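Local coordinates for protein apolipophorin-3b (Locusta migratoria, PDB 1AEP) that helps load diacylglycerol into the hemolymph lipoprotein lipophorin by covering its expanding hydrophobic surface, and so supports lipid transport during insect flight, at residues Val11-His16 / Lys140-Ala145; His26-Leu31 / Asn39-Gln44; Asp87-Thr90 / Asp96-Asn99. All blocks are in the same frame, centred on the assembly; numbering follows the deposited sequence.

Interaction 1. Residues Val11-His16 / Lys140-Ala145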
loop_
_atom_site.group_PDB
_atom_site.type_symbol
_atom_site.label_atom_id
_atom_site.label_comp_id
_atom_site.label_asym_id
_atom_site.label_seq_id
_atom_site.Cartn_x
_atom_site.Cartn_y
_atom_site.Cartn_z
ATOM N N VAL A 11 -8.350 -5.762 -5.710
ATOM C CA VAL A 11 -6.952 -6.040 -5.673
ATOM C C VAL A 11 -6.278 -5.921 -7.024
ATOM O O VAL A 11 -5.100 -5.586 -7.105
ATOM C CB VAL A 11 -6.655 -7.270 -4.855
ATOM C CG1 VAL A 11 -5.263 -7.735 -5.146
ATOM C CG2 VAL A 11 -6.796 -6.901 -3.362
ATOM N N GLN A 12 -7.040 -6.175 -8.077
ATOM C CA GLN A 12 -6.497 -6.098 -9.413
ATOM C C GLN A 12 -6.316 -4.644 -9.828
ATOM O O GLN A 12 -5.348 -4.242 -10.476
ATOM C CB GLN A 12 -7.420 -6.851 -10.368
ATOM C CG GLN A 12 -6.789 -8.167 -10.861
ATOM C CD GLN A 12 -6.693 -8.154 -12.363
ATOM O OE1 GLN A 12 -5.592 -8.322 -12.927
ATOM N NE2 GLN A 12 -7.848 -7.897 -13.020
ATOM N N GLN A 13 -7.268 -3.852 -9.380
ATOM C CA GLN A 13 -7.255 -2.455 -9.651
ATOM C C GLN A 13 -6.144 -1.758 -8.870
ATOM O O GLN A 13 -5.537 -0.793 -9.314
ATOM C CB GLN A 13 -8.648 -1.998 -9.258
ATOM C CG GLN A 13 -9.657 -1.911 -10.416
ATOM C CD GLN A 13 -10.931 -1.210 -9.969
ATOM O OE1 GLN A 13 -10.961 0.009 -9.781
ATOM N NE2 GLN A 13 -11.989 -1.972 -9.768
ATOM N N LEU A 14 -5.871 -2.288 -7.695
ATOM C CA LEU A 14 -4.820 -1.782 -6.844
ATOM C C LEU A 14 -3.460 -1.926 -7.517
ATOM O O LEU A 14 -2.638 -1.005 -7.561
ATOM C CB LEU A 14 -4.801 -2.768 -5.706
ATOM C CG LEU A 14 -4.448 -2.184 -4.383
ATOM C CD1 LEU A 14 -5.270 -2.931 -3.370
ATOM C CD2 LEU A 14 -3.021 -2.505 -4.169
ATOM N N ASN A 15 -3.255 -3.121 -8.041
ATOM C CA ASN A 15 -2.041 -3.511 -8.714
ATOM C C ASN A 15 -1.716 -2.598 -9.870
ATOM O O ASN A 15 -0.590 -2.113 -10.028
ATOM C CB ASN A 15 -2.257 -4.976 -9.154
ATOM C CG ASN A 15 -1.305 -5.549 -10.196
ATOM O OD1 ASN A 15 -1.367 -5.201 -11.385
ATOM N ND2 ASN A 15 -0.429 -6.481 -9.764
ATOM N N HIS A 16 -2.700 -2.382 -10.703
ATOM C CA HIS A 16 -2.443 -1.528 -11.822
ATOM C C HIS A 16 -2.001 -0.176 -11.316
ATOM O O HIS A 16 -1.002 0.392 -11.766
ATOM C CB HIS A 16 -3.705 -1.409 -12.646
ATOM C CG HIS A 16 -3.515 -0.650 -13.935
ATOM N ND1 HIS A 16 -4.257 0.499 -14.221
ATOM C CD2 HIS A 16 -2.665 -0.870 -14.989
ATOM C CE1 HIS A 16 -3.863 0.937 -15.419
ATOM N NE2 HIS A 16 -2.918 0.129 -15.905
ATOM N N LYS A 140 -8.906 2.026 0.086
ATOM C CA LYS A 140 -8.093 3.021 0.771
ATOM C C LYS A 140 -6.643 2.932 0.341
ATOM O O LYS A 140 -5.954 3.938 0.282
ATOM C CB LYS A 140 -8.105 2.848 2.262
ATOM C CG LYS A 140 -9.347 3.406 2.907
ATOM C CD LYS A 140 -8.984 4.122 4.184
ATOM C CE LYS A 140 -10.104 4.090 5.208
ATOM N NZ LYS A 140 -9.842 4.960 6.366
ATOM N N THR A 141 -6.177 1.719 0.060
ATOM C CA THR A 141 -4.814 1.517 -0.383
ATOM C C THR A 141 -4.642 2.022 -1.822
ATOM O O THR A 141 -3.631 2.627 -2.188
ATOM C CB THR A 141 -4.433 0.025 -0.181
ATOM O OG1 THR A 141 -4.739 -0.366 1.145
ATOM C CG2 THR A 141 -2.967 -0.228 -0.494
ATOM N N LYS A 142 -5.658 1.776 -2.657
ATOM C CA LYS A 142 -5.684 2.214 -4.043
ATOM C C LYS A 142 -5.581 3.736 -4.118
ATOM O O LYS A 142 -4.767 4.275 -4.879
ATOM C CB LYS A 142 -7.000 1.762 -4.586
ATOM C CG LYS A 142 -6.958 1.623 -6.060
ATOM C CD LYS A 142 -8.043 2.420 -6.716
ATOM C CE LYS A 142 -9.095 1.560 -7.394
ATOM N NZ LYS A 142 -9.443 2.115 -8.699
ATOM N N GLU A 143 -6.389 4.418 -3.275
ATOM C CA GLU A 143 -6.414 5.890 -3.181
ATOM C C GLU A 143 -5.075 6.478 -2.766
ATOM O O GLU A 143 -4.593 7.462 -3.345
ATOM C CB GLU A 143 -7.564 6.484 -2.323
ATOM C CG GLU A 143 -7.909 8.003 -2.601
ATOM C CD GLU A 143 -8.312 8.389 -4.007
ATOM O OE1 GLU A 143 -8.887 7.376 -4.676
ATOM O OE2 GLU A 143 -8.070 9.524 -4.477
ATOM N N ALA A 144 -4.477 5.877 -1.743
ATOM C CA ALA A 144 -3.200 6.323 -1.271
ATOM C C ALA A 144 -2.217 6.320 -2.429
ATOM O O ALA A 144 -1.536 7.303 -2.692
ATOM C CB ALA A 144 -2.737 5.415 -0.158
ATOM N N ALA A 145 -2.176 5.205 -3.159
ATOM C CA ALA A 145 -1.318 5.052 -4.323
ATOM C C ALA A 145 -1.711 5.971 -5.492
ATOM O O ALA A 145 -0.841 6.422 -6.237
ATOM C CB ALA A 145 -1.298 3.584 -4.780
#
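K142 passes its CG beside the CA of L14 and ends on the side-chain amide of Q13, joining the first and last helices of an elongated five-helix bundle. Helices 7-25 and 131-154 run nearly parallel here, their short segments at 14° and 9.2 Å between axes. That spacing is close enough for the CA atoms of L14 and K142 to lie 5.0 Å apart. K142 is the residue most covered by the contact. Its CG stands anti to the backbone N (chi1 -156°) and comes to 4.1 Å from the CA of L14; bends farther along the chain then swing the ammonium group over to Q13.

L14 is buried. Its CD2 meets CG2 of T141 at 4.3 Å, and T141 continues inward against V108 and W112 of helix 94-121 and I52 of helix 36-63, while its hydroxyl is bonded to A137 O in its own helix.

Q13 marks the outer border of the interface, and beyond CG its chain is extended. The aliphatic parts of Q13 and K142 also touch, with CE of K142 4.0 Å from CB of Q13. The polar ends close the seam: NZ of K142 donates to OE1 of Q13 at 2.8 Å, approaching from a position tilted 24° out of the carbonyl plane.

Interaction 2. Residues His26-Leu31 / Asn39-Gln44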
loop_
_atom_site.group_PDB
_atom_site.type_symbol
_atom_site.label_atom_id
_atom_site.label_comp_id
_atom_site.label_asym_id
_atom_site.label_seq_id
_atom_site.Cartn_x
_atom_site.Cartn_y
_atom_site.Cartn_z
ATOM N N HIS A 26 10.464 7.268 -10.876
ATOM C CA HIS A 26 11.691 7.516 -11.681
ATOM C C HIS A 26 11.745 8.899 -12.320
ATOM O O HIS A 26 12.797 9.373 -12.751
ATOM C CB HIS A 26 11.882 6.540 -12.883
ATOM C CG HIS A 26 12.105 5.138 -12.520
ATOM N ND1 HIS A 26 11.500 4.069 -13.195
ATOM C CD2 HIS A 26 12.874 4.632 -11.547
ATOM C CE1 HIS A 26 11.923 2.951 -12.593
ATOM N NE2 HIS A 26 12.747 3.261 -11.593
ATOM N N GLU A 27 10.611 9.548 -12.417
ATOM C CA GLU A 27 10.635 10.835 -13.034
ATOM C C GLU A 27 10.894 11.917 -12.021
ATOM O O GLU A 27 10.869 13.103 -12.352
ATOM C CB GLU A 27 9.334 11.113 -13.779
ATOM C CG GLU A 27 9.508 10.951 -15.303
ATOM C CD GLU A 27 8.207 10.800 -16.020
ATOM O OE1 GLU A 27 7.685 11.955 -16.392
ATOM O OE2 GLU A 27 7.684 9.703 -16.224
ATOM N N THR A 28 11.108 11.499 -10.774
ATOM C CA THR A 28 11.377 12.461 -9.726
ATOM C C THR A 28 12.790 12.971 -9.930
ATOM O O THR A 28 13.176 14.011 -9.418
ATOM C CB THR A 28 11.221 11.952 -8.272
ATOM O OG1 THR A 28 11.790 10.679 -8.105
ATOM C CG2 THR A 28 9.749 11.986 -7.810
ATOM N N LEU A 29 13.552 12.202 -10.702
ATOM C CA LEU A 29 14.943 12.493 -11.004
ATOM C C LEU A 29 15.146 13.643 -11.985
ATOM O O LEU A 29 16.259 14.156 -12.148
ATOM C CB LEU A 29 15.620 11.214 -11.547
ATOM C CG LEU A 29 15.902 10.139 -10.490
ATOM C CD1 LEU A 29 14.817 9.063 -10.565
ATOM C CD2 LEU A 29 17.266 9.540 -10.760
ATOM N N GLY A 30 14.060 14.027 -12.646
ATOM C CA GLY A 30 14.071 15.100 -13.629
ATOM C C GLY A 30 13.765 16.460 -13.026
ATOM O O GLY A 30 13.693 17.473 -13.730
ATOM N N LEU A 31 13.592 16.473 -11.712
ATOM C CA LEU A 31 13.314 17.680 -10.970
ATOM C C LEU A 31 14.525 18.582 -10.934
ATOM O O LEU A 31 15.659 18.118 -11.054
ATOM C CB LEU A 31 12.937 17.404 -9.496
ATOM C CG LEU A 31 11.440 17.531 -9.232
ATOM C CD1 LEU A 31 10.668 16.890 -10.386
ATOM C CD2 LEU A 31 11.094 16.869 -7.897
ATOM N N ASN A 39 12.833 15.810 -1.007
ATOM C CA ASN A 39 11.882 16.324 -0.065
ATOM C C ASN A 39 10.477 15.942 -0.485
ATOM O O ASN A 39 9.620 15.556 0.327
ATOM C CB ASN A 39 12.084 17.847 0.033
ATOM C CG ASN A 39 12.795 18.234 1.302
ATOM O OD1 ASN A 39 12.170 18.444 2.343
ATOM N ND2 ASN A 39 14.111 18.316 1.218
ATOM N N LEU A 40 10.288 16.000 -1.804
ATOM C CA LEU A 40 9.021 15.621 -2.382
ATOM C C LEU A 40 8.716 14.158 -2.024
ATOM O O LEU A 40 7.712 13.799 -1.397
ATOM C CB LEU A 40 9.070 15.862 -3.920
ATOM C CG LEU A 40 8.151 14.937 -4.723
ATOM C CD1 LEU A 40 6.797 15.575 -4.932
ATOM C CD2 LEU A 40 8.688 14.561 -6.074
ATOM N N LEU A 41 9.630 13.292 -2.403
ATOM C CA LEU A 41 9.533 11.890 -2.133
ATOM C C LEU A 41 9.285 11.567 -0.655
ATOM O O LEU A 41 8.383 10.798 -0.301
ATOM C CB LEU A 41 10.916 11.332 -2.600
ATOM C CG LEU A 41 10.773 10.413 -3.788
ATOM C CD1 LEU A 41 9.697 11.020 -4.644
ATOM C CD2 LEU A 41 12.064 10.275 -4.539
ATOM N N THR A 42 10.131 12.126 0.192
ATOM C CA THR A 42 10.015 11.823 1.585
ATOM C C THR A 42 8.641 12.091 2.083
ATOM O O THR A 42 8.071 11.326 2.853
ATOM C CB THR A 42 11.008 12.556 2.381
ATOM O OG1 THR A 42 12.258 12.039 2.001
ATOM C CG2 THR A 42 10.743 12.082 3.802
ATOM N N GLU A 43 8.132 13.190 1.577
ATOM C CA GLU A 43 6.806 13.631 1.919
ATOM C C GLU A 43 5.771 12.633 1.491
ATOM O O GLU A 43 4.964 12.145 2.279
ATOM C CB GLU A 43 6.560 14.945 1.183
ATOM C CG GLU A 43 5.256 15.613 1.602
ATOM C CD GLU A 43 5.205 17.056 1.195
ATOM O OE1 GLU A 43 4.775 17.442 0.129
ATOM O OE2 GLU A 43 5.697 17.880 2.126
ATOM N N GLN A 44 5.799 12.337 0.213
ATOM C CA GLN A 44 4.874 11.389 -0.347
ATOM C C GLN A 44 4.932 10.049 0.365
ATOM O O GLN A 44 3.908 9.445 0.698
ATOM C CB GLN A 44 5.237 11.277 -1.825
ATOM C CG GLN A 44 4.882 12.603 -2.483
ATOM C CD GLN A 44 3.488 13.002 -2.049
ATOM O OE1 GLN A 44 2.521 12.250 -2.237
ATOM N NE2 GLN A 44 3.373 14.178 -1.438
#
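T28 reaches tip to tip into the side chain of L41, and from the same place it also touches L40, so one small threonine serves two leucines of the neighbouring helix. Its methyl, CG2, lies 3.3 Å from CD1 of L41 and 3.3 Å from CD2 of L40. This is the denser half of the contact, because T28 and L41 are both buried and one methyl meets two leucines. The hydroxyl sits next to the second branch of L41, T28 OG1 to L41 CD2 being 3.6 Å. With OG1 held between the backbone N and the carbonyl carbon (chi1 44°), the methyl is left to face the leucines while the oxygen bonds back to L25 O. The polar atom is thus satisfied by the last residue of helix 7-25, although it lies beside hydrocarbon. Helix 94-121 covers this inner side through L98, which meets both T28 and L41, and I152 of helix 131-154 also reaches T28. Replacing T28 by an alanine would probably leave L40 CD2 and L41 CD1 without the methyl they share and deprive L25 O of its hydroxyl partner.

Toward the chain turn the contact is more open. L31, already past the 3-10 segment, crosses L40 at about a right angle, and CD2 of L31 meets CD2 of L40 at 3.8 Å, a single methyl-to-methyl contact. Both leucines are partly exposed, bordered by V156 and A155 of the C-terminal tail, while E27, N39 and E43 are exposed to solvent. Leucines and a threonine methyl facing inward, charged and amide side chains outside, and a loop folding the chain back upon the next helix are what is expected at the end of an up-and-down amphipathic helix bundle.

Interaction 3. Residues Asp87-Thr90 / Asp96-Asn99; sequences DAAT and DQLN
Q97 sends its side chain from the start of helix 94-121 toward the loop at A88 and A89, and the contact can be read one atom at a time. CB of Q97, next to the helix backbone, is still 5.8 Å from A88 O. CG stands anti to the backbone N (chi1 -164°), which carries the chain outward from the helix. A bend at the next torsion then turns the amide to the loop, and CD of Q97 arrives 4.0 Å from CA of A89. The side chain also touches L38 of helix 36-63 and S91.

The setting is the connection between two successive helices of the five-helix bundle. After helix 69-83 the chain runs through residues 87-90 without regular structure, lies back against the next helix and only then enters it; D96 N, in the first turn, is bonded to OD1 of N93, just ahead of the helix. The interface is small, and the glutamine supplies about half of it.

At the amide the two ends diverge. OE1 of Q97 rests beside the backbone of A89, 3.7 Å from C of A89. T90 N is too distant from that oxygen to bond. NE2 of Q97 touches CA of A89 and, at 4.0 Å, CB of A89, a methyl whose bond from CA points away from the helix and which also packs on A45 and N46 of helix 36-63. NE2 of Q97 also donates to O of A88 at 3.0 Å, but the N-H···O angle is only 126°, so this bond between a buried amide and the loop backbone is weak.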
loop_
_atom_site.group_PDB
_atom_site.type_symbol
_atom_site.label_atom_id
_atom_site.label_comp_id
_atom_site.label_asym_id
_atom_site.label_seq_id
_atom_site.Cartn_x
_atom_site.Cartn_y
_atom_site.Cartn_z
ATOM N N ASP A 87 9.602 1.635 7.533
ATOM C CA ASP A 87 10.860 2.223 7.151
ATOM C C ASP A 87 10.938 2.500 5.683
ATOM O O ASP A 87 11.626 1.809 4.952
ATOM C CB ASP A 87 11.997 1.282 7.491
ATOM C CG ASP A 87 12.237 1.239 8.955
ATOM O OD1 ASP A 87 12.285 2.228 9.677
ATOM O OD2 ASP A 87 12.391 0.001 9.411
ATOM N N ALA A 88 10.244 3.531 5.244
ATOM C CA ALA A 88 10.268 3.822 3.842
ATOM C C ALA A 88 10.670 5.247 3.513
ATOM O O ALA A 88 10.981 5.558 2.359
ATOM C CB ALA A 88 8.970 3.399 3.212
ATOM N N ALA A 89 10.681 6.106 4.516
ATOM C CA ALA A 89 11.059 7.472 4.265
ATOM C C ALA A 89 12.258 7.813 5.113
ATOM O O ALA A 89 12.455 8.936 5.558
ATOM C CB ALA A 89 9.894 8.390 4.613
ATOM N N THR A 90 13.051 6.777 5.371
ATOM C CA THR A 90 14.232 6.879 6.195
ATOM C C THR A 90 15.530 7.250 5.472
ATOM O O THR A 90 16.283 8.062 5.986
ATOM C CB THR A 90 14.243 5.513 6.868
ATOM O OG1 THR A 90 14.124 4.518 5.865
ATOM C CG2 THR A 90 13.044 5.383 7.839
ATOM N N ASP A 96 18.497 5.927 -2.238
ATOM C CA ASP A 96 17.958 4.961 -1.324
ATOM C C ASP A 96 16.497 5.187 -1.073
ATOM O O ASP A 96 15.733 4.238 -0.928
ATOM C CB ASP A 96 18.854 4.785 -0.096
ATOM C CG ASP A 96 20.220 4.395 -0.587
ATOM O OD1 ASP A 96 20.390 3.617 -1.508
ATOM O OD2 ASP A 96 21.205 5.018 0.023
ATOM N N GLN A 97 16.129 6.464 -1.060
ATOM C CA GLN A 97 14.768 6.906 -0.869
ATOM C C GLN A 97 13.848 6.361 -1.930
ATOM O O GLN A 97 12.709 5.955 -1.678
ATOM C CB GLN A 97 14.776 8.432 -0.983
ATOM C CG GLN A 97 13.486 9.020 -0.408
ATOM C CD GLN A 97 13.130 8.456 0.956
ATOM O OE1 GLN A 97 14.002 8.286 1.842
ATOM N NE2 GLN A 97 11.845 8.154 1.106
ATOM N N LEU A 98 14.370 6.397 -3.134
ATOM C CA LEU A 98 13.650 5.956 -4.283
ATOM C C LEU A 98 13.495 4.460 -4.271
ATOM O O LEU A 98 12.420 3.933 -4.572
ATOM C CB LEU A 98 14.370 6.383 -5.541
ATOM C CG LEU A 98 13.475 7.143 -6.488
ATOM C CD1 LEU A 98 14.197 8.401 -6.872
ATOM C CD2 LEU A 98 13.256 6.335 -7.741
ATOM N N ASN A 99 14.587 3.787 -3.935
ATOM C CA ASN A 99 14.591 2.347 -3.877
ATOM C C ASN A 99 13.616 1.865 -2.829
ATOM O O ASN A 99 12.782 1.005 -3.075
ATOM C CB ASN A 99 15.994 1.765 -3.577
ATOM C CG ASN A 99 17.041 2.139 -4.600
ATOM O OD1 ASN A 99 18.226 2.244 -4.289
ATOM N ND2 ASN A 99 16.580 2.378 -5.806
#

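Interaction 1 lies about 7 Å from the centre of the chain, whereas interactions 2 and 3 sit toward one end of the bundle, each about 20 Å from interaction 1, centre to centre. Along the chain, interaction 1 closes a loop over 123 intervening residues by bringing helix 131-154 beside helix 7-25. Interactions 2 and 3 are nested within that loop, one after the other. They belong to separate interhelix connections, yet their centres are only about 11 Å apart and they touch, for instance where L98 packs on L29. The first and last helices thus lie side by side near the middle of the bundle, while two of its connections meet toward one end, in the soluble monomer that exchanges with a lipoprotein-bound form.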